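Local coordinates for RNA-binding protein RMD9, mitochondrial (Saccharomyces cerevisiae S288C, PDB 7A9X) that binds the dodecameric motif in the 3'-UTRs of mitochondrial mRNAs and takes part in the processing or stability of those transcripts, at residues L129-D134 with T435-R440; I399-F404 with Y430-T435. One frame throughout, in Å; residues are numbered along the deposited sequence.

Contact 1: residues L129-D134 with T435-R440. With nucleotides of chain B.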
loop_
_atom_site.group_PDB
_atom_site.type_symbol
_atom_site.label_atom_id
_atom_site.label_comp_id
_atom_site.label_asym_id
_atom_site.label_seq_id
_atom_site.Cartn_x
_atom_site.Cartn_y
_atom_site.Cartn_z
ATOM N N LEU A 129 1.089 -8.345 -8.629
ATOM C CA LEU A 129 2.034 -9.436 -8.443
ATOM C C LEU A 129 1.433 -10.535 -7.571
ATOM O O LEU A 129 0.521 -10.305 -6.771
ATOM C CB LEU A 129 3.323 -8.924 -7.799
ATOM C CG LEU A 129 4.193 -7.989 -8.634
ATOM C CD1 LEU A 129 5.229 -7.322 -7.750
ATOM C CD2 LEU A 129 4.861 -8.766 -9.755
ATOM N N SER A 130 1.968 -11.748 -7.730
ATOM C CA SER A 130 1.529 -12.865 -6.899
ATOM C C SER A 130 1.873 -12.642 -5.433
ATOM O O SER A 130 1.211 -13.195 -4.549
ATOM C CB SER A 130 2.152 -14.167 -7.401
ATOM O OG SER A 130 3.564 -14.064 -7.453
ATOM N N ARG A 131 2.898 -11.842 -5.160
ATOM C CA ARG A 131 3.263 -11.481 -3.800
ATOM C C ARG A 131 4.062 -10.190 -3.853
ATOM O O ARG A 131 4.615 -9.823 -4.893
ATOM C CB ARG A 131 4.069 -12.589 -3.115
ATOM C CG ARG A 131 5.433 -12.838 -3.737
ATOM C CD ARG A 131 6.262 -13.784 -2.884
ATOM N NE ARG A 131 7.580 -14.036 -3.460
ATOM C CZ ARG A 131 8.666 -13.316 -3.192
ATOM N NH1 ARG A 131 8.599 -12.293 -2.352
ATOM N NH2 ARG A 131 9.823 -13.622 -3.766
ATOM N N LYS A 132 4.103 -9.496 -2.722
ATOM C CA LYS A 132 4.957 -8.325 -2.620
ATOM C C LYS A 132 6.421 -8.753 -2.666
ATOM O O LYS A 132 6.787 -9.781 -2.087
ATOM C CB LYS A 132 4.675 -7.557 -1.331
ATOM C CG LYS A 132 3.373 -6.777 -1.345
ATOM C CD LYS A 132 3.043 -6.220 0.031
ATOM C CE LYS A 132 4.198 -5.418 0.604
ATOM N NZ LYS A 132 3.842 -4.806 1.913
ATOM N N PRO A 133 7.275 -8.007 -3.361
ATOM C CA PRO A 133 8.702 -8.337 -3.356
ATOM C C PRO A 133 9.319 -8.083 -1.992
ATOM O O PRO A 133 8.865 -7.232 -1.223
ATOM C CB PRO A 133 9.289 -7.399 -4.418
ATOM C CG PRO A 133 8.322 -6.267 -4.505
ATOM C CD PRO A 133 6.969 -6.874 -4.250
ATOM N N ASP A 134 10.364 -8.852 -1.696
ATOM C CA ASP A 134 11.097 -8.678 -0.451
ATOM C C ASP A 134 11.738 -7.297 -0.396
ATOM O O ASP A 134 12.204 -6.760 -1.404
ATOM C CB ASP A 134 12.167 -9.760 -0.309
ATOM C CG ASP A 134 11.588 -11.159 -0.341
ATOM O OD1 ASP A 134 10.395 -11.315 -0.009
ATOM O OD2 ASP A 134 12.324 -12.103 -0.695
ATOM N N THR A 435 2.468 -19.883 -2.574
ATOM C CA THR A 435 3.626 -19.004 -2.656
ATOM C C THR A 435 4.534 -19.273 -1.461
ATOM O O THR A 435 4.204 -20.055 -0.565
ATOM C CB THR A 435 3.219 -17.527 -2.683
ATOM O OG1 THR A 435 2.834 -17.112 -1.366
ATOM C CG2 THR A 435 2.065 -17.301 -3.641
ATOM N N ILE A 436 5.691 -18.607 -1.448
ATOM C CA ILE A 436 6.612 -18.751 -0.328
ATOM C C ILE A 436 6.117 -18.071 0.938
ATOM O O ILE A 436 6.673 -18.317 2.014
ATOM C CB ILE A 436 8.005 -18.200 -0.690
ATOM C CG1 ILE A 436 7.947 -16.688 -0.910
ATOM C CG2 ILE A 436 8.546 -18.897 -1.930
ATOM C CD1 ILE A 436 9.299 -16.069 -1.208
ATOM N N ILE A 437 5.087 -17.224 0.840
ATOM C CA ILE A 437 4.586 -16.517 2.017
ATOM C C ILE A 437 4.045 -17.502 3.047
ATOM O O ILE A 437 4.335 -17.387 4.244
ATOM C CB ILE A 437 3.512 -15.490 1.615
ATOM C CG1 ILE A 437 3.992 -14.621 0.448
ATOM C CG2 ILE A 437 3.126 -14.631 2.814
ATOM C CD1 ILE A 437 5.199 -13.779 0.757
ATOM N N SER A 438 3.249 -18.477 2.601
ATOM C CA SER A 438 2.661 -19.445 3.522
ATOM C C SER A 438 3.739 -20.222 4.266
ATOM O O SER A 438 3.684 -20.366 5.493
ATOM C CB SER A 438 1.743 -20.399 2.758
ATOM O OG SER A 438 2.458 -21.070 1.732
ATOM N N TYR A 439 4.734 -20.730 3.535
ATOM C CA TYR A 439 5.797 -21.499 4.171
ATOM C C TYR A 439 6.594 -20.644 5.147
ATOM O O TYR A 439 7.067 -21.154 6.169
ATOM C CB TYR A 439 6.708 -22.110 3.105
ATOM C CG TYR A 439 5.983 -23.035 2.147
ATOM C CD1 TYR A 439 5.353 -22.537 1.012
ATOM C CD2 TYR A 439 5.925 -24.404 2.380
ATOM C CE1 TYR A 439 4.686 -23.376 0.135
ATOM C CE2 TYR A 439 5.260 -25.252 1.506
ATOM C CZ TYR A 439 4.643 -24.731 0.385
ATOM O OH TYR A 439 3.982 -25.565 -0.488
ATOM N N ARG A 440 6.744 -19.349 4.861
ATOM C CA ARG A 440 7.370 -18.452 5.827
ATOM C C ARG A 440 6.524 -18.324 7.087
ATOM O O ARG A 440 7.049 -18.391 8.203
ATOM C CB ARG A 440 7.605 -17.078 5.198
ATOM C CG ARG A 440 8.788 -17.018 4.251
ATOM C CD ARG A 440 8.864 -15.678 3.543
ATOM N NE ARG A 440 10.040 -15.590 2.684
ATOM C CZ ARG A 440 10.273 -14.595 1.833
ATOM N NH1 ARG A 440 9.404 -13.598 1.721
ATOM N NH2 ARG A 440 11.373 -14.601 1.093
ATOM P P A B 9 1.083 -2.439 0.914
ATOM O OP1 A B 9 2.376 -2.605 1.624
ATOM O OP2 A B 9 0.848 -3.196 -0.339
ATOM O "O5'" A B 9 -0.103 -2.796 1.926
ATOM C "C5'" A B 9 -1.402 -3.144 1.454
ATOM C "C4'" A B 9 -1.776 -4.578 1.744
ATOM O "O4'" A B 9 -2.280 -5.190 0.530
ATOM C "C3'" A B 9 -0.653 -5.500 2.204
ATOM O "O3'" A B 9 -0.445 -5.418 3.607
ATOM C "C2'" A B 9 -1.126 -6.876 1.743
ATOM O "O2'" A B 9 -2.057 -7.422 2.664
ATOM C "C1'" A B 9 -1.871 -6.537 0.453
ATOM N N9 A B 9 -1.042 -6.698 -0.759
ATOM C C8 A B 9 -0.426 -5.696 -1.467
ATOM N N7 A B 9 0.235 -6.112 -2.519
ATOM C C5 A B 9 0.035 -7.485 -2.510
ATOM C C6 A B 9 0.477 -8.508 -3.369
ATOM N N6 A B 9 1.242 -8.295 -4.442
ATOM N N1 A B 9 0.104 -9.774 -3.086
ATOM C C2 A B 9 -0.664 -9.984 -2.008
ATOM N N3 A B 9 -1.141 -9.107 -1.126
ATOM C C4 A B 9 -0.753 -7.860 -1.435
ATOM P P U B 11 2.151 -9.692 7.941
ATOM O OP1 U B 11 1.955 -9.698 9.415
ATOM O OP2 U B 11 2.381 -8.401 7.244
ATOM O "O5'" U B 11 3.366 -10.664 7.593
ATOM C "C5'" U B 11 3.448 -11.964 8.155
ATOM C "C4'" U B 11 4.583 -12.753 7.555
ATOM O "O4'" U B 11 4.294 -13.051 6.163
ATOM C "C3'" U B 11 5.931 -12.053 7.506
ATOM O "O3'" U B 11 6.622 -12.084 8.741
ATOM C "C2'" U B 11 6.645 -12.793 6.383
ATOM O "O2'" U B 11 7.125 -14.051 6.833
ATOM C "C1'" U B 11 5.491 -13.041 5.412
ATOM N N1 U B 11 5.391 -11.978 4.388
ATOM C C2 U B 11 6.306 -11.983 3.351
ATOM O O2 U B 11 7.188 -12.819 3.239
ATOM N N3 U B 11 6.147 -10.968 2.440
ATOM C C4 U B 11 5.189 -9.974 2.465
ATOM O O4 U B 11 5.174 -9.123 1.575
ATOM C C5 U B 11 4.284 -10.038 3.570
ATOM C C6 U B 11 4.414 -11.015 4.471
ATOM P P U B 10 0.822 -6.122 4.303
ATOM O OP1 U B 10 0.965 -5.530 5.659
ATOM O OP2 U B 10 1.971 -6.070 3.362
ATOM O "O5'" U B 10 0.387 -7.645 4.480
ATOM C "C5'" U B 10 -0.527 -8.040 5.495
ATOM C "C4'" U B 10 -0.645 -9.542 5.560
ATOM O "O4'" U B 10 -1.056 -10.039 4.263
ATOM C "C3'" U B 10 0.646 -10.288 5.868
ATOM O "O3'" U B 10 0.879 -10.402 7.263
ATOM C "C2'" U B 10 0.450 -11.638 5.184
ATOM O "O2'" U B 10 -0.270 -12.531 6.020
ATOM C "C1'" U B 10 -0.427 -11.268 3.985
ATOM N N1 U B 10 0.342 -11.129 2.726
ATOM C C2 U B 10 0.360 -12.210 1.865
ATOM O O2 U B 10 -0.217 -13.256 2.105
ATOM N N3 U B 10 1.078 -12.019 0.711
ATOM C C4 U B 10 1.762 -10.879 0.340
ATOM O O4 U B 10 2.364 -10.860 -0.733
ATOM C C5 U B 10 1.693 -9.804 1.283
ATOM C C6 U B 10 1.001 -9.962 2.413
#

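Contact 2: residues I399-F404 with Y430-T435. With nucleotides of chain B.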
loop_
_atom_site.group_PDB
_atom_site.type_symbol
_atom_site.label_atom_id
_atom_site.label_comp_id
_atom_site.label_asym_id
_atom_site.label_seq_id
_atom_site.Cartn_x
_atom_site.Cartn_y
_atom_site.Cartn_z
ATOM N N ILE A 399 -10.571 -19.899 -3.029
ATOM C CA ILE A 399 -9.793 -19.253 -1.979
ATOM C C ILE A 399 -8.392 -18.953 -2.492
ATOM O O ILE A 399 -7.742 -19.802 -3.116
ATOM C CB ILE A 399 -9.757 -20.125 -0.716
ATOM C CG1 ILE A 399 -11.175 -20.347 -0.186
ATOM C CG2 ILE A 399 -8.901 -19.470 0.354
ATOM C CD1 ILE A 399 -11.229 -21.127 1.106
ATOM N N ASP A 400 -7.935 -17.733 -2.252
ATOM C CA ASP A 400 -6.570 -17.331 -2.550
ATOM C C ASP A 400 -5.685 -17.561 -1.331
ATOM O O ASP A 400 -6.160 -17.668 -0.197
ATOM C CB ASP A 400 -6.529 -15.862 -2.962
ATOM C CG ASP A 400 -7.416 -14.994 -2.091
ATOM O OD1 ASP A 400 -8.653 -15.156 -2.152
ATOM O OD2 ASP A 400 -6.878 -14.170 -1.325
ATOM N N GLU A 401 -4.383 -17.632 -1.575
ATOM C CA GLU A 401 -3.452 -17.915 -0.490
ATOM C C GLU A 401 -3.391 -16.807 0.560
ATOM O O GLU A 401 -3.323 -17.118 1.756
ATOM C CB GLU A 401 -2.050 -18.186 -1.034
ATOM C CG GLU A 401 -1.211 -19.023 -0.088
ATOM C CD GLU A 401 0.273 -18.835 -0.293
ATOM O OE1 GLU A 401 0.705 -17.680 -0.502
ATOM O OE2 GLU A 401 1.004 -19.847 -0.244
ATOM N N PRO A 402 -3.386 -15.519 0.184
ATOM C CA PRO A 402 -3.350 -14.477 1.225
ATOM C C PRO A 402 -4.507 -14.552 2.207
ATOM O O PRO A 402 -4.343 -14.154 3.366
ATOM C CB PRO A 402 -3.376 -13.175 0.414
ATOM C CG PRO A 402 -2.731 -13.536 -0.867
ATOM C CD PRO A 402 -3.218 -14.928 -1.159
ATOM N N PHE A 403 -5.667 -15.060 1.780
ATOM C CA PHE A 403 -6.792 -15.232 2.695
ATOM C C PHE A 403 -6.390 -16.065 3.908
ATOM O O PHE A 403 -6.632 -15.669 5.055
ATOM C CB PHE A 403 -7.969 -15.876 1.962
ATOM C CG PHE A 403 -9.136 -16.210 2.853
ATOM C CD1 PHE A 403 -10.034 -15.227 3.241
ATOM C CD2 PHE A 403 -9.343 -17.510 3.294
ATOM C CE1 PHE A 403 -11.110 -15.529 4.057
ATOM C CE2 PHE A 403 -10.416 -17.820 4.109
ATOM C CZ PHE A 403 -11.302 -16.830 4.492
ATOM N N PHE A 404 -5.767 -17.221 3.675
ATOM C CA PHE A 404 -5.313 -18.059 4.776
ATOM C C PHE A 404 -4.003 -17.572 5.385
ATOM O O PHE A 404 -3.751 -17.836 6.565
ATOM C CB PHE A 404 -5.170 -19.511 4.310
ATOM C CG PHE A 404 -6.462 -20.285 4.328
ATOM C CD1 PHE A 404 -7.144 -20.491 5.521
ATOM C CD2 PHE A 404 -6.987 -20.819 3.161
ATOM C CE1 PHE A 404 -8.332 -21.208 5.549
ATOM C CE2 PHE A 404 -8.175 -21.538 3.180
ATOM C CZ PHE A 404 -8.848 -21.732 4.377
ATOM N N TYR A 430 -8.409 -26.894 -0.238
ATOM C CA TYR A 430 -9.001 -25.975 -1.198
ATOM C C TYR A 430 -8.136 -25.772 -2.436
ATOM O O TYR A 430 -8.456 -24.910 -3.262
ATOM C CB TYR A 430 -9.296 -24.634 -0.521
ATOM C CG TYR A 430 -10.381 -24.730 0.528
ATOM C CD1 TYR A 430 -11.718 -24.573 0.186
ATOM C CD2 TYR A 430 -10.070 -24.994 1.856
ATOM C CE1 TYR A 430 -12.715 -24.669 1.138
ATOM C CE2 TYR A 430 -11.061 -25.092 2.816
ATOM C CZ TYR A 430 -12.380 -24.929 2.450
ATOM O OH TYR A 430 -13.372 -25.026 3.399
ATOM N N HIS A 431 -7.063 -26.550 -2.583
ATOM C CA HIS A 431 -6.187 -26.526 -3.757
ATOM C C HIS A 431 -5.717 -25.102 -4.063
ATOM O O HIS A 431 -6.013 -24.519 -5.106
ATOM C CB HIS A 431 -6.891 -27.148 -4.966
ATOM C CG HIS A 431 -7.414 -28.528 -4.712
ATOM N ND1 HIS A 431 -8.748 -28.785 -4.486
ATOM C CD2 HIS A 431 -6.783 -29.724 -4.640
ATOM C CE1 HIS A 431 -8.918 -30.082 -4.293
ATOM N NE2 HIS A 431 -7.741 -30.673 -4.381
ATOM N N ILE A 432 -4.964 -24.562 -3.111
ATOM C CA ILE A 432 -4.508 -23.176 -3.176
ATOM C C ILE A 432 -3.205 -23.089 -3.961
ATOM O O ILE A 432 -2.256 -23.830 -3.665
ATOM C CB ILE A 432 -4.325 -22.586 -1.770
ATOM C CG1 ILE A 432 -5.548 -22.876 -0.901
ATOM C CG2 ILE A 432 -4.089 -21.096 -1.861
ATOM C CD1 ILE A 432 -6.800 -22.223 -1.397
ATOM N N PRO A 433 -3.113 -22.211 -4.964
ATOM C CA PRO A 433 -1.804 -21.916 -5.563
ATOM C C PRO A 433 -0.845 -21.368 -4.519
ATOM O O PRO A 433 -1.069 -20.282 -3.975
ATOM C CB PRO A 433 -2.134 -20.877 -6.642
ATOM C CG PRO A 433 -3.588 -21.089 -6.944
ATOM C CD PRO A 433 -4.212 -21.512 -5.648
ATOM N N ARG A 434 0.218 -22.111 -4.228
ATOM C CA ARG A 434 1.075 -21.789 -3.096
ATOM C C ARG A 434 2.169 -20.802 -3.487
ATOM O O ARG A 434 2.717 -20.862 -4.590
ATOM C CB ARG A 434 1.701 -23.066 -2.533
ATOM C CG ARG A 434 0.686 -24.111 -2.091
ATOM C CD ARG A 434 -0.175 -23.597 -0.945
ATOM N NE ARG A 434 0.627 -23.255 0.226
ATOM C CZ ARG A 434 0.990 -24.124 1.164
ATOM N NH1 ARG A 434 1.724 -23.726 2.194
ATOM N NH2 ARG A 434 0.622 -25.396 1.071
ATOM N N THR A 435 2.468 -19.883 -2.574
ATOM C CA THR A 435 3.626 -19.004 -2.656
ATOM C C THR A 435 4.534 -19.273 -1.461
ATOM O O THR A 435 4.204 -20.055 -0.565
ATOM C CB THR A 435 3.219 -17.527 -2.683
ATOM O OG1 THR A 435 2.834 -17.112 -1.366
ATOM C CG2 THR A 435 2.065 -17.301 -3.641
ATOM P P U B 10 0.822 -6.122 4.303
ATOM O OP1 U B 10 0.965 -5.530 5.659
ATOM O OP2 U B 10 1.971 -6.070 3.362
ATOM O "O5'" U B 10 0.387 -7.645 4.480
ATOM C "C5'" U B 10 -0.527 -8.040 5.495
ATOM C "C4'" U B 10 -0.645 -9.542 5.560
ATOM O "O4'" U B 10 -1.056 -10.039 4.263
ATOM C "C3'" U B 10 0.646 -10.288 5.868
ATOM O "O3'" U B 10 0.879 -10.402 7.263
ATOM C "C2'" U B 10 0.450 -11.638 5.184
ATOM O "O2'" U B 10 -0.270 -12.531 6.020
ATOM C "C1'" U B 10 -0.427 -11.268 3.985
ATOM N N1 U B 10 0.342 -11.129 2.726
ATOM C C2 U B 10 0.360 -12.210 1.865
ATOM O O2 U B 10 -0.217 -13.256 2.105
ATOM N N3 U B 10 1.078 -12.019 0.711
ATOM C C4 U B 10 1.762 -10.879 0.340
ATOM O O4 U B 10 2.364 -10.860 -0.733
ATOM C C5 U B 10 1.693 -9.804 1.283
ATOM C C6 U B 10 1.001 -9.962 2.413
#

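Contact 1: residues L129-D134 with T435-R440
Arg440 starts with CG beside its backbone N (chi1 -77°) and runs extended to NE, which carries its guanidinium from helix 436-445 to Asp134, whose carboxylate comes from the opposite direction. Arg131, with CG between its backbone N and carbonyl carbon (chi1 66°), is extended too and lays CD 3.8 Å from CD1 of Ile437. The grip of Arg440 is end-on: its NH1 reaches OD1 of Asp134 at 3.0 Å, and its NH2 reaches OD2 at 3.2 Å. Both bonds are nearly straight and close to the guanidinium plane; they meet the oxygens on their syn sides, but over a third of a right angle out of the carboxylate plane, the two planes being 42° apart. NE of Arg440 pairs with Asp480, while NH1 also gives a 2.8 Å bond to O2 of U11 of chain B. NH1 of Arg131 makes a weak, bent bond to OD1 of Asp134, part of a salt bridge. CD1 of Ile436 lies over one face of each guanidinium, 3.5 Å from CZ of Arg131. Lys132 N donates to O4 of U10 of chain B at 3.0 Å, and Lys132 NZ bonds to phosphate oxygens of A9 and U10 of chain B. Asp134 probably offsets the arginine charges and fixes the direction of the Arg440 guanidinium, so Arg440 joins the Arg131-Asp134-Arg440 network to the RNA.

Contact 2: residues I399-F404 with Y430-T435
CD1 of Ile399 is the first bump: it sits over one face of the Tyr430 ring, 3.7 Å from the centroid and 16° off the normal, a CH-pi contact. Phe404 crosses the same tyrosine at about a right angle, its CE2 4.2 Å from Tyr430 CD2. With an alanine in place of Tyr430, CD1 of Ile399 would probably lose the face it rests on, and a gap would open beside Phe404. Ile432 is the next bump, filling the hollow between Ile399 and the Asp400-Glu401 backbone: its CD1 lies 3.1 Å from Ile399 O and 3.7 Å from Ile399 CB, its CG2 3.6 Å from Glu401 CB. Glu401 stretches past Pro433, and its OE2 takes a straight 2.8 Å bond from Thr435 N, above the carboxylate plane, and a weak hydrogen bond, part of a salt bridge, from Arg434 NE. Arg434 NH1 bonds to Ser438 OG; Asn405 and Ser438 also bond to the carboxylate. Asp400 N-caps helix 401-410, a Schellman motif with His431 ends helix 417-429, and both lie in or beside the inferred seventh PPR repeat. Ile390 of helix 379-396 touches both Phe404 and Tyr430.

In the fold
Contacts 1 and 2 meet at Thr435, the N-cap of helix 436-445. Contact 2 is local, joining the start of helix 401-410 to the linker that follows helix 417-429; contact 1 spans 301 residues and brings the loop after helix 105-128 against helix 436-445, with RNA beside them. Both are partly buried, their centres about 15 Å (contact 1) and 21 Å (contact 2) from the chain centre. Contact 2 mixes apolar packing with a carboxylate that takes several bonds, whereas contact 1 centres on a salt-bridge network beside the RNA. Ser438 of 435-440 reaches Glu401 of 399-404, and U10 of chain B touches both contacts, bonding to Lys132 in the first and merely packing on Pro402 in the second.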